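Local coordinates for protein Phosphoglucosamine/phosphogalactosamine mutase (Sulfolobus tokodaii, PDB 2F7L) that interconverts the 6-phosphate and 1-phosphate forms of glucosamine and of galactosamine, a magnesium-dependent step in making UDP-GlcNAc and UDP-GalNAc, at residues G71-T76 / N181-L186; R44-G49 / G204-L209; M52-V57 / V92-S97; Q214-F219 / A244-F249; P75-Q80 / V339-M344. All coordinates share one frame; numbering follows the deposited sequence.

Contact 1 (G71-T76 / N181-L186)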
# COMPACT_ATOMS: atom_id res chain seq x y z
N GLY A 71 -14.27 -14.13 -6.76
CA GLY A 71 -13.07 -14.02 -7.56
C GLY A 71 -11.90 -14.78 -6.98
O GLY A 71 -10.79 -14.61 -7.46
N GLY A 72 -12.12 -15.62 -5.98
CA GLY A 72 -11.03 -16.37 -5.38
C GLY A 72 -9.88 -15.56 -4.78
O GLY A 72 -10.06 -14.41 -4.37
N MET A 73 -8.69 -16.15 -4.73
CA MET A 73 -7.51 -15.49 -4.18
C MET A 73 -6.77 -14.59 -5.17
O MET A 73 -6.46 -15.01 -6.29
CB MET A 73 -6.51 -16.51 -3.65
CG MET A 73 -6.97 -17.29 -2.47
SD MET A 73 -5.61 -18.30 -1.85
CE MET A 73 -5.95 -19.84 -2.84
N ALA A 74 -6.45 -13.36 -4.76
CA ALA A 74 -5.73 -12.48 -5.66
C ALA A 74 -5.18 -11.26 -4.96
O ALA A 74 -5.57 -10.97 -3.85
CB ALA A 74 -6.66 -12.04 -6.79
N PRO A 75 -4.22 -10.58 -5.59
CA PRO A 75 -3.69 -9.38 -4.95
C PRO A 75 -4.88 -8.39 -4.88
O PRO A 75 -5.81 -8.47 -5.70
CB PRO A 75 -2.61 -8.92 -5.93
CG PRO A 75 -2.07 -10.18 -6.42
CD PRO A 75 -3.29 -11.06 -6.63
N THR A 76 -4.86 -7.49 -3.90
CA THR A 76 -5.94 -6.50 -3.78
C THR A 76 -5.99 -5.59 -5.01
O THR A 76 -7.07 -5.32 -5.53
CB THR A 76 -5.82 -5.67 -2.47
OG1 THR A 76 -6.01 -6.55 -1.36
CG2 THR A 76 -6.87 -4.59 -2.41
N ASN A 181 4.92 -15.80 0.80
CA ASN A 181 4.03 -16.94 0.97
C ASN A 181 2.57 -16.62 0.69
O ASN A 181 1.67 -17.38 1.06
CB ASN A 181 4.19 -17.47 2.38
CG ASN A 181 5.52 -18.10 2.59
OD1 ASN A 181 6.26 -17.78 3.52
ND2 ASN A 181 5.85 -19.03 1.71
N SER A 182 2.34 -15.51 -0.00
CA SER A 182 1.01 -15.11 -0.32
C SER A 182 0.62 -14.83 -1.77
O SER A 182 1.40 -14.93 -2.73
CB SER A 182 0.64 -13.92 0.54
OG SER A 182 -0.70 -13.53 0.32
N VAL A 183 -0.64 -14.46 -1.90
CA VAL A 183 -1.31 -14.16 -3.15
C VAL A 183 -0.49 -13.43 -4.24
O VAL A 183 -0.81 -13.52 -5.42
CB VAL A 183 -2.64 -13.42 -2.75
CG1 VAL A 183 -2.67 -12.00 -3.27
CG2 VAL A 183 -3.83 -14.26 -3.19
N GLY A 184 0.57 -12.74 -3.86
CA GLY A 184 1.37 -12.04 -4.85
C GLY A 184 2.08 -13.01 -5.78
O GLY A 184 2.50 -12.65 -6.87
N ALA A 185 2.22 -14.26 -5.35
CA ALA A 185 2.87 -15.28 -6.16
C ALA A 185 2.00 -15.70 -7.35
O ALA A 185 2.47 -16.36 -8.27
CB ALA A 185 3.21 -16.50 -5.30
N LEU A 186 0.72 -15.34 -7.34
CA LEU A 186 -0.19 -15.72 -8.41
C LEU A 186 -0.14 -14.74 -9.57
O LEU A 186 -0.77 -14.98 -10.60
CB LEU A 186 -1.65 -15.78 -7.93
CG LEU A 186 -1.94 -16.60 -6.69
CD1 LEU A 186 -3.40 -16.45 -6.27
CD2 LEU A 186 -1.60 -18.04 -6.98
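Val183 packs against Met73, Ala74 and Pro75, three residues in a row. Its CB stands 4.0 Å from Ala74 O, which places the branch point opposite the middle of the run. From there the two methyl groups part. CG1 turns to the proline and lies 3.5 Å from Pro75 CD, the ring passing the valine at a slant. CG2 goes the other way and comes within 3.5 Å of Met73 CB. A beta-branched residue suits such a place, because its two tips can serve neighbours on both flanks. Met73 takes part with the root of its side chain; with CG beside its own backbone N (chi1 -66°), the thioether end is carried off from the 181-186 loop.

The junction is the place where strand 67-73 of the alpha/beta/alpha domain I runs out and helix 76-86 starts, and Val183 belongs to the loop that follows strand 174-178 of domain II, so the contact is a domain interface. The loop is wound into a 3-10 turn, in which Leu186 N donates to Val183 O at 3.1 Å. This winding brings Leu186 to the same side as Val183, and its CD1 lies 4.1 Å from Met73 CB. The proline ring also reaches the backbone next door, Pro75 CG lying 4.2 Å from Gly184 CA. Next to the proline, Thr76 OG1 is hydrogen-bonded to Asp243, a probable magnesium ligand, and helix 151-160 covers Ala74 and Pro75.

Contact 2 (R44-G49 / G204-L209)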
# COMPACT_ATOMS: atom_id res chain seq x y z
N ARG A 44 -10.02 -12.74 -1.98
CA ARG A 44 -9.24 -12.88 -0.73
C ARG A 44 -7.75 -13.10 -0.90
O ARG A 44 -7.28 -13.54 -1.94
CB ARG A 44 -9.78 -14.03 0.12
CG ARG A 44 -9.32 -15.40 -0.36
CD ARG A 44 -10.06 -16.47 0.42
NE ARG A 44 -9.17 -17.55 0.83
CZ ARG A 44 -8.97 -18.66 0.13
NH1 ARG A 44 -9.61 -18.85 -1.03
NH2 ARG A 44 -8.12 -19.59 0.59
N ASP A 45 -6.99 -12.77 0.14
CA ASP A 45 -5.57 -13.01 0.06
C ASP A 45 -5.34 -14.40 0.66
O ASP A 45 -6.27 -15.21 0.75
CB ASP A 45 -4.79 -11.92 0.80
CG ASP A 45 -4.90 -12.03 2.30
OD1 ASP A 45 -5.52 -13.00 2.80
OD2 ASP A 45 -4.37 -11.13 2.99
N VAL A 46 -4.14 -14.71 1.09
CA VAL A 46 -3.91 -16.06 1.57
C VAL A 46 -4.20 -16.37 3.03
O VAL A 46 -4.21 -17.53 3.41
CB VAL A 46 -2.44 -16.48 1.25
CG1 VAL A 46 -1.47 -15.88 2.28
CG2 VAL A 46 -2.33 -18.00 1.20
N ARG A 47 -4.49 -15.35 3.82
CA ARG A 47 -4.67 -15.52 5.27
C ARG A 47 -5.54 -16.62 5.90
O ARG A 47 -6.43 -17.18 5.31
CB ARG A 47 -5.06 -14.17 5.88
CG ARG A 47 -3.98 -13.15 5.76
CD ARG A 47 -4.54 -11.76 5.95
NE ARG A 47 -3.51 -10.74 5.80
CZ ARG A 47 -2.51 -10.54 6.67
NH1 ARG A 47 -2.42 -11.28 7.77
NH2 ARG A 47 -1.61 -9.59 6.42
N ALA A 48 -5.22 -16.89 7.16
CA ALA A 48 -5.87 -17.89 7.99
C ALA A 48 -7.39 -18.01 7.95
O ALA A 48 -7.92 -19.12 7.87
CB ALA A 48 -5.40 -17.72 9.42
N GLY A 49 -8.15 -16.94 8.03
CA GLY A 49 -9.59 -17.24 8.02
C GLY A 49 -10.25 -17.22 6.64
O GLY A 49 -11.47 -17.10 6.52
N GLY A 204 7.41 -18.58 -2.70
CA GLY A 204 6.39 -18.48 -3.73
C GLY A 204 5.21 -19.40 -3.51
O GLY A 204 4.21 -19.31 -4.20
N ASN A 205 5.33 -20.32 -2.56
CA ASN A 205 4.22 -21.21 -2.25
C ASN A 205 3.27 -20.49 -1.28
O ASN A 205 3.71 -19.68 -0.46
CB ASN A 205 4.72 -22.52 -1.63
CG ASN A 205 5.48 -22.30 -0.34
OD1 ASN A 205 5.10 -22.83 0.69
ND2 ASN A 205 6.55 -21.53 -0.39
N LEU A 206 1.98 -20.78 -1.39
CA LEU A 206 0.98 -20.16 -0.53
C LEU A 206 0.96 -20.78 0.85
O LEU A 206 0.79 -21.99 1.00
CB LEU A 206 -0.40 -20.30 -1.15
CG LEU A 206 -0.55 -19.59 -2.51
CD1 LEU A 206 -1.93 -19.88 -3.08
CD2 LEU A 206 -0.34 -18.08 -2.35
N ASP A 207 1.13 -19.95 1.88
CA ASP A 207 1.12 -20.46 3.24
C ASP A 207 0.61 -19.46 4.27
O ASP A 207 1.38 -18.63 4.76
CB ASP A 207 2.50 -20.92 3.64
CG ASP A 207 2.48 -21.72 4.92
OD1 ASP A 207 1.37 -21.81 5.51
OD2 ASP A 207 3.54 -22.25 5.33
N PRO A 208 -0.68 -19.53 4.63
CA PRO A 208 -1.18 -18.57 5.60
C PRO A 208 -0.42 -18.56 6.95
O PRO A 208 -0.76 -17.80 7.85
CB PRO A 208 -2.64 -18.99 5.76
CG PRO A 208 -2.55 -20.45 5.67
CD PRO A 208 -1.64 -20.64 4.46
N LEU A 209 0.61 -19.39 7.10
CA LEU A 209 1.36 -19.36 8.36
C LEU A 209 2.59 -18.46 8.30
O LEU A 209 3.20 -18.20 9.33
CB LEU A 209 1.76 -20.76 8.83
CG LEU A 209 0.82 -21.34 9.90
CD1 LEU A 209 -0.62 -21.00 9.51
CD2 LEU A 209 1.00 -22.84 10.04
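Beside the active-site cleft, where the first two domains meet, Val46 of the loop after strand 39-44 lies against Leu206 and Pro208 of the 204-209 loop. One methyl group does most of the work. In Val46 a chi1 of 79° puts CG1 between the backbone N and the carbonyl carbon and leaves CG2 opposite the N, where Val46 CG2 reaches Leu206 CB at 3.8 Å. The same methyl lies 4.1 Å from Leu206 CD2, so it rests along the start and one branch of the leucine, and it is 4.3 Å from Pro208 CD. Beyond the valine the proline ring leans on main chain, its CB 3.6 Å from Ala48 N. A compact valine and a rigid proline suit two irregular loops that have no strand or helix pairing to hold them together.

The bend that presents Val46 is an Asx turn. Arg47 N donates to Asp45 OD1 at 2.8 Å, meeting the carboxylate from well above its plane (51° out of it). The other oxygen, Asp45 OD2, forms a salt bridge of 3.0 Å with Arg47 NE and also bonds Thr95 OG1. The CB of Arg47 points away from the 204-209 loop, and its guanidinium donates to the carbonyls of Ser97, Asn99 and Pro100. Through these bonds it probably helps to set the main chain of the loop carrying Ser97, the likely phosphoserine.

Contact 3 (M52-V57 / V92-S97)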
# COMPACT_ATOMS: atom_id res chain seq x y z
N MET A 52 -13.44 -19.57 5.50
CA MET A 52 -14.50 -19.32 6.44
C MET A 52 -15.10 -17.95 6.19
O MET A 52 -16.31 -17.83 5.95
CB MET A 52 -13.97 -19.43 7.86
CG MET A 52 -15.04 -19.25 8.91
SD MET A 52 -14.45 -18.12 10.13
CE MET A 52 -13.74 -19.17 11.28
N LEU A 53 -14.26 -16.92 6.20
CA LEU A 53 -14.71 -15.55 6.00
C LEU A 53 -15.38 -15.25 4.67
O LEU A 53 -16.29 -14.44 4.62
CB LEU A 53 -13.56 -14.58 6.25
CG LEU A 53 -13.16 -14.53 7.74
CD1 LEU A 53 -12.15 -13.40 7.99
CD2 LEU A 53 -14.43 -14.32 8.61
N VAL A 54 -14.95 -15.88 3.58
CA VAL A 54 -15.59 -15.62 2.30
C VAL A 54 -17.00 -16.21 2.32
O VAL A 54 -17.92 -15.64 1.76
CB VAL A 54 -14.79 -16.24 1.13
CG1 VAL A 54 -15.70 -16.39 -0.12
CG2 VAL A 54 -13.59 -15.34 0.83
N LYS A 55 -17.16 -17.36 2.97
CA LYS A 55 -18.49 -17.95 3.03
C LYS A 55 -19.43 -17.05 3.87
O LYS A 55 -20.60 -16.87 3.54
CB LYS A 55 -18.40 -19.35 3.64
CG LYS A 55 -17.48 -20.30 2.89
CD LYS A 55 -18.17 -20.97 1.72
CE LYS A 55 -17.31 -20.84 0.45
NZ LYS A 55 -15.83 -20.99 0.73
N ILE A 56 -18.91 -16.49 4.95
CA ILE A 56 -19.72 -15.64 5.81
C ILE A 56 -20.15 -14.37 5.06
O ILE A 56 -21.33 -13.99 5.10
CB ILE A 56 -18.97 -15.23 7.12
CG1 ILE A 56 -18.55 -16.49 7.93
CG2 ILE A 56 -19.86 -14.34 7.98
CD1 ILE A 56 -19.72 -17.31 8.49
N VAL A 57 -19.21 -13.74 4.37
CA VAL A 57 -19.48 -12.54 3.61
C VAL A 57 -20.55 -12.80 2.54
O VAL A 57 -21.53 -12.05 2.44
CB VAL A 57 -18.16 -11.97 2.94
CG1 VAL A 57 -18.50 -10.95 1.83
CG2 VAL A 57 -17.26 -11.31 4.01
N VAL A 92 -15.53 -6.56 -1.97
CA VAL A 92 -15.02 -6.68 -0.63
C VAL A 92 -13.93 -7.76 -0.64
O VAL A 92 -14.14 -8.88 -1.08
CB VAL A 92 -16.16 -6.96 0.39
CG1 VAL A 92 -17.39 -7.35 -0.32
CG2 VAL A 92 -15.74 -8.00 1.40
N VAL A 93 -12.74 -7.36 -0.20
CA VAL A 93 -11.56 -8.23 -0.12
C VAL A 93 -11.31 -8.66 1.36
O VAL A 93 -11.32 -7.83 2.28
CB VAL A 93 -10.30 -7.47 -0.62
CG1 VAL A 93 -9.14 -8.39 -0.67
CG2 VAL A 93 -10.54 -6.86 -1.96
N ILE A 94 -11.08 -9.96 1.56
CA ILE A 94 -10.80 -10.51 2.89
C ILE A 94 -9.30 -10.45 3.05
O ILE A 94 -8.59 -11.30 2.51
CB ILE A 94 -11.26 -12.00 3.03
CG1 ILE A 94 -12.79 -12.10 3.06
CG2 ILE A 94 -10.77 -12.60 4.33
CD1 ILE A 94 -13.49 -11.33 1.97
N THR A 95 -8.83 -9.46 3.81
CA THR A 95 -7.39 -9.27 4.00
C THR A 95 -7.03 -8.41 5.21
O THR A 95 -7.83 -7.58 5.67
CB THR A 95 -6.79 -8.59 2.74
OG1 THR A 95 -5.36 -8.65 2.79
CG2 THR A 95 -7.25 -7.12 2.64
N ALA A 96 -5.82 -8.60 5.72
CA ALA A 96 -5.32 -7.82 6.86
C ALA A 96 -4.07 -7.05 6.41
O ALA A 96 -3.19 -6.74 7.21
CB ALA A 96 -5.01 -8.72 8.06
N SER A 97 -4.01 -6.77 5.12
CA SER A 97 -2.91 -6.02 4.53
C SER A 97 -1.51 -6.57 4.88
O SER A 97 -1.08 -7.60 4.34
CB SER A 97 -3.04 -4.53 4.94
OG SER A 97 -2.29 -3.66 4.08
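Ile94 lays its side chain against the inner face of a helix, overlapping Leu53, Val54 and Val57 in turn. Its CG2 methyl sits 3.9 Å from Leu53 CB and 4.0 Å from Leu53 CD1, so this branch lies against both the root and one tip of the leucine, the two side chains crossing at a slant. The longer branch, with CG1 placed beside the isoleucine's own backbone N (chi1 -71°), meets the neighbouring residue, Val54: Ile94 CG1 lies 4.0 Å from Val54 CG2, the two side chains crossing at about a right angle. The end of that branch, CD1, lies 4.3 Å from CG2 of Val57, one turn on.

The three helix residues are spaced one and then three apart, which puts them on a single face of helix 50-63. That helix links strands 39-44 and 67-73, parallel neighbours in the sheet of domain I, in a beta-alpha-beta crossover. The axis of residues 52-57 runs at 154° to that of strand residues 92-94, close to antiparallel. The 9.3 Å between the two short axes leaves room for one layer of branched aliphatic side chains, which valine, leucine and isoleucine fill. Two residues back along the strand, Val92 points the same way, and its CG2 meets Val57 CG1 tip to tip at 4.1 Å.

Past the end of the strand the chain turns to the active site. Thr95 OG1 accepts from Ser97 N at 3.3 Å in an ST turn. Ser97 is the probable phosphoserine intermediate, unmodified here, and its OG is hydrogen-bonded to Asp8.

Contact 4 (Q214-F219 / A244-F249)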
# COMPACT_ATOMS: atom_id res chain seq x y z
N GLN A 214 7.72 -12.24 8.29
CA GLN A 214 6.48 -11.54 8.48
C GLN A 214 6.06 -11.06 7.09
O GLN A 214 6.90 -10.73 6.25
CB GLN A 214 6.66 -10.36 9.42
CG GLN A 214 7.35 -9.17 8.80
CD GLN A 214 7.42 -8.02 9.77
OE1 GLN A 214 7.84 -6.90 9.43
NE2 GLN A 214 7.01 -8.28 11.01
N PRO A 215 4.75 -11.04 6.83
CA PRO A 215 4.25 -10.60 5.53
C PRO A 215 4.59 -9.17 5.12
O PRO A 215 4.57 -8.84 3.95
CB PRO A 215 2.74 -10.83 5.64
CG PRO A 215 2.49 -10.82 7.14
CD PRO A 215 3.67 -11.55 7.68
N GLU A 216 4.90 -8.32 6.08
CA GLU A 216 5.20 -6.95 5.72
C GLU A 216 6.68 -6.78 5.45
O GLU A 216 7.51 -6.98 6.33
CB GLU A 216 4.76 -6.03 6.84
CG GLU A 216 5.24 -4.61 6.69
CD GLU A 216 5.08 -3.81 7.96
OE1 GLU A 216 5.19 -4.43 9.05
OE2 GLU A 216 4.85 -2.58 7.88
N PRO A 217 7.05 -6.43 4.20
CA PRO A 217 8.44 -6.24 3.80
C PRO A 217 9.15 -5.04 4.44
O PRO A 217 8.83 -3.88 4.17
CB PRO A 217 8.34 -6.15 2.28
CG PRO A 217 7.03 -5.49 2.09
CD PRO A 217 6.15 -6.22 3.06
N THR A 218 10.13 -5.35 5.28
CA THR A 218 10.91 -4.33 5.99
C THR A 218 12.37 -4.72 5.89
O THR A 218 12.69 -5.87 5.54
CB THR A 218 10.54 -4.31 7.48
OG1 THR A 218 10.85 -5.58 8.05
CG2 THR A 218 9.07 -4.03 7.67
N PHE A 219 13.27 -3.78 6.17
CA PHE A 219 14.69 -4.09 6.12
C PHE A 219 14.94 -5.31 7.00
O PHE A 219 15.84 -6.10 6.74
CB PHE A 219 15.55 -2.94 6.65
CG PHE A 219 15.59 -1.75 5.75
CD1 PHE A 219 14.56 -0.81 5.75
CD2 PHE A 219 16.67 -1.55 4.91
CE1 PHE A 219 14.61 0.33 4.93
CE2 PHE A 219 16.73 -0.42 4.08
CZ PHE A 219 15.70 0.52 4.09
N ALA A 244 -0.18 -7.99 -1.72
CA ALA A 244 0.65 -7.40 -2.77
C ALA A 244 0.32 -6.02 -3.31
O ALA A 244 0.50 -5.77 -4.49
CB ALA A 244 0.79 -8.37 -3.94
N ASP A 245 -0.15 -5.12 -2.45
CA ASP A 245 -0.41 -3.78 -2.95
C ASP A 245 0.85 -2.95 -2.68
O ASP A 245 0.94 -1.77 -3.01
CB ASP A 245 -1.65 -3.16 -2.28
CG ASP A 245 -1.71 -3.41 -0.80
OD1 ASP A 245 -0.63 -3.71 -0.23
OD2 ASP A 245 -2.82 -3.30 -0.22
N ARG A 246 1.85 -3.60 -2.11
CA ARG A 246 3.11 -2.96 -1.82
C ARG A 246 4.26 -3.65 -2.54
O ARG A 246 4.20 -4.84 -2.84
CB ARG A 246 3.36 -2.96 -0.31
CG ARG A 246 3.34 -1.59 0.29
CD ARG A 246 2.57 -1.54 1.57
NE ARG A 246 3.06 -2.47 2.57
CZ ARG A 246 3.02 -2.22 3.87
NH1 ARG A 246 2.53 -1.07 4.31
NH2 ARG A 246 3.45 -3.14 4.74
N ALA A 247 5.31 -2.89 -2.83
CA ALA A 247 6.47 -3.43 -3.51
C ALA A 247 7.77 -2.73 -3.11
O ALA A 247 7.98 -1.57 -3.46
CB ALA A 247 6.27 -3.33 -5.03
N ILE A 248 8.62 -3.39 -2.33
CA ILE A 248 9.89 -2.76 -2.03
C ILE A 248 10.97 -3.59 -2.72
O ILE A 248 10.95 -4.83 -2.66
CB ILE A 248 10.17 -2.60 -0.50
CG1 ILE A 248 9.98 -3.92 0.21
CG2 ILE A 248 9.27 -1.52 0.11
CD1 ILE A 248 10.24 -3.79 1.67
N PHE A 249 11.87 -2.91 -3.41
CA PHE A 249 12.93 -3.55 -4.19
C PHE A 249 14.27 -3.77 -3.52
O PHE A 249 14.60 -3.15 -2.50
CB PHE A 249 13.17 -2.77 -5.49
CG PHE A 249 11.95 -2.65 -6.36
CD1 PHE A 249 10.98 -1.68 -6.10
CD2 PHE A 249 11.76 -3.51 -7.45
CE1 PHE A 249 9.85 -1.56 -6.90
CE2 PHE A 249 10.61 -3.40 -8.26
CZ PHE A 249 9.66 -2.42 -7.99
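At the end of the probable metal-binding loop of domain II, Arg246 and Ile248 face Glu216 and Pro217 of the long segment that comes before helix 223-231. The polar half of the contact is a long salt bridge: Arg246 NH2 donates to Glu216 OE2 at 3.5 Å, with an N-H...O angle of 145°, a weak bond. The carboxylate and guanidinium planes are nearly parallel, 13° apart, although the two side chains pass at a slant. Because Glu216 CG is swung opposite its backbone N (chi1 170°) and the chain is extended beyond it, the glutamate runs past the guanidinium edge; its CB lies in that plane, 3.8 Å from Arg246 NH2. Pro217 CD also comes to this edge, at 4.4 Å from Arg246 NH2.

Two residues on, the chemistry turns apolar. Ile248 stands on strand 248-251, an outer strand of its sheet, and its CG1 lies 3.5 Å from Pro217 CB and 3.8 Å from Pro217 CG. Proline suits the place: its ring offers hydrocarbon to the isoleucine and restricts the backbone of a segment without regular structure.

The main chain of Arg246 is gripped at both ends, its N by Asp241 and its O by His240, which fixes the root of the arginine. Asp245 beside it forms salt bridges with Lys107 and Arg340, which probably offset the negative charge it shares with Asp241 and Asp243. Those three aspartates and the arginine belong to the Asp-Gly-Asp-Ala-Asp-Arg sequence, consistent with the magnesium-binding loop of the phosphohexose mutases.

Contact 5 (P75-Q80 / V339-M344)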
# COMPACT_ATOMS: atom_id res chain seq x y z
N PRO A 75 -4.22 -10.58 -5.59
CA PRO A 75 -3.69 -9.38 -4.95
C PRO A 75 -4.88 -8.39 -4.88
O PRO A 75 -5.81 -8.47 -5.70
CB PRO A 75 -2.61 -8.92 -5.93
CG PRO A 75 -2.07 -10.18 -6.42
CD PRO A 75 -3.29 -11.06 -6.63
N THR A 76 -4.86 -7.49 -3.90
CA THR A 76 -5.94 -6.50 -3.78
C THR A 76 -5.99 -5.59 -5.01
O THR A 76 -7.07 -5.32 -5.53
CB THR A 76 -5.82 -5.67 -2.47
OG1 THR A 76 -6.01 -6.55 -1.36
CG2 THR A 76 -6.87 -4.59 -2.41
N PRO A 77 -4.82 -5.13 -5.50
CA PRO A 77 -4.81 -4.27 -6.69
C PRO A 77 -5.55 -5.01 -7.82
O PRO A 77 -6.24 -4.39 -8.64
CB PRO A 77 -3.32 -4.13 -7.02
CG PRO A 77 -2.61 -4.46 -5.79
CD PRO A 77 -3.45 -5.51 -5.12
N ALA A 78 -5.36 -6.34 -7.87
CA ALA A 78 -5.99 -7.19 -8.87
C ALA A 78 -7.52 -7.22 -8.74
O ALA A 78 -8.25 -7.03 -9.72
CB ALA A 78 -5.45 -8.60 -8.77
N LEU A 79 -8.01 -7.47 -7.52
CA LEU A 79 -9.44 -7.50 -7.24
C LEU A 79 -10.00 -6.12 -7.56
O LEU A 79 -11.01 -5.98 -8.24
CB LEU A 79 -9.68 -7.82 -5.77
CG LEU A 79 -9.99 -9.21 -5.21
CD1 LEU A 79 -10.16 -10.19 -6.33
CD2 LEU A 79 -8.89 -9.65 -4.23
N GLN A 80 -9.35 -5.09 -7.05
CA GLN A 80 -9.79 -3.74 -7.28
C GLN A 80 -9.84 -3.43 -8.77
O GLN A 80 -10.80 -2.85 -9.27
CB GLN A 80 -8.86 -2.75 -6.59
CG GLN A 80 -8.90 -2.84 -5.09
CD GLN A 80 -7.83 -2.01 -4.45
OE1 GLN A 80 -6.63 -2.24 -4.68
NE2 GLN A 80 -8.23 -1.03 -3.65
N VAL A 339 -4.81 3.01 -7.27
CA VAL A 339 -4.36 2.31 -6.07
C VAL A 339 -2.93 1.81 -6.14
O VAL A 339 -2.34 1.76 -7.21
CB VAL A 339 -5.30 1.10 -5.72
CG1 VAL A 339 -6.71 1.62 -5.34
CG2 VAL A 339 -5.37 0.12 -6.88
N ARG A 340 -2.37 1.45 -4.99
CA ARG A 340 -1.02 0.91 -4.91
C ARG A 340 -1.06 -0.43 -5.61
O ARG A 340 -1.91 -1.26 -5.30
CB ARG A 340 -0.63 0.67 -3.47
CG ARG A 340 -1.30 1.57 -2.51
CD ARG A 340 -0.90 1.18 -1.14
NE ARG A 340 -1.93 0.40 -0.48
CZ ARG A 340 -1.80 -0.09 0.75
NH1 ARG A 340 -0.68 0.14 1.43
NH2 ARG A 340 -2.80 -0.77 1.29
N ASP A 341 -0.12 -0.67 -6.52
CA ASP A 341 -0.10 -1.92 -7.28
C ASP A 341 1.33 -2.47 -7.43
O ASP A 341 2.08 -2.04 -8.29
CB ASP A 341 -0.72 -1.63 -8.66
CG ASP A 341 -1.01 -2.89 -9.44
OD1 ASP A 341 -0.11 -3.75 -9.55
OD2 ASP A 341 -2.13 -3.00 -9.97
N GLY A 342 1.68 -3.43 -6.58
CA GLY A 342 3.01 -4.02 -6.60
C GLY A 342 3.54 -4.60 -7.92
O GLY A 342 4.69 -4.37 -8.29
N ALA A 343 2.71 -5.36 -8.62
CA ALA A 343 3.16 -5.92 -9.88
C ALA A 343 3.31 -4.76 -10.83
O ALA A 343 4.29 -4.69 -11.57
CB ALA A 343 2.16 -6.92 -10.43
N MET A 344 2.35 -3.83 -10.80
CA MET A 344 2.44 -2.70 -11.72
C MET A 344 3.78 -2.02 -11.52
O MET A 344 4.40 -1.57 -12.47
CB MET A 344 1.33 -1.68 -11.49
CG MET A 344 1.31 -0.54 -12.54
SD MET A 344 0.82 -1.04 -14.22
CE MET A 344 2.42 -1.41 -14.96
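Pro77 and Gln80 carry the face that the 75-80 segment turns to Val339, Arg340 and Asp341. The segment begins with Pro75 as N-cap, its carbonyl O taking Leu79 N at 3.0 Å. Thr76 opens the helix, its O taking Gln80 N at 2.7 Å. Pro77 then sits in the first helical turn, where its lack of an N-H costs no helix bond. Its ring is set into the bend of the other segment: CG lies 3.3 Å from Arg340 O, and CB 3.4 Å from Asp341 OD2. One turn on, Gln80 keeps CG beside its own backbone N (chi1 -67°) and reaches out extended to Val339, the two side chains approaching from opposite directions. Gln80 OE1 lies 3.5 Å from Val339 CG2, and Gln80 NE2 lies 3.5 Å from Val339 CG1, so each end of the amide has a methyl. A weak bond from NE2 to Glu115 gives the amide a polar partner too.

Across from Pro77, Asp341 is the N-cap of helix 342-356. Its OD1 accepts from Met344 N at 2.8 Å (158°), met from above the carboxylate plane. The other oxygen, OD2, is bonded by Gln337, whose NE2 also reaches the carbonyl of Pro77. The guanidinium of Arg340 belongs to the active site, pairing with Asp8 as well as with Asp245 of the probable metal loop. Two helix starts, one from domain I and one from domain III, thus meet beside the active-site cleft of a multidomain phosphohexose mutase.

Overall arrangement
Contacts 1, 3, 4 and 5 are buried, whereas contact 2 is only partly so. Contacts 3 and 4 each stay within one domain; contacts 1 and 2 join domain I to domain II, and contact 5 joins it to domain III. Contacts 1 and 5 share Pro75 and Thr76, at the passage from strand 67-73 to helix 76-86. Chemistry follows place: contact 3, between helix and sheet, is wholly aliphatic, whereas contact 4, beside the probable metal site, mixes a weak salt bridge with apolar packing. Polar links tie the set together, with Asp45 to Thr95 joining contacts 2 and 3, and Asp245 to Arg340 joining contacts 4 and 5.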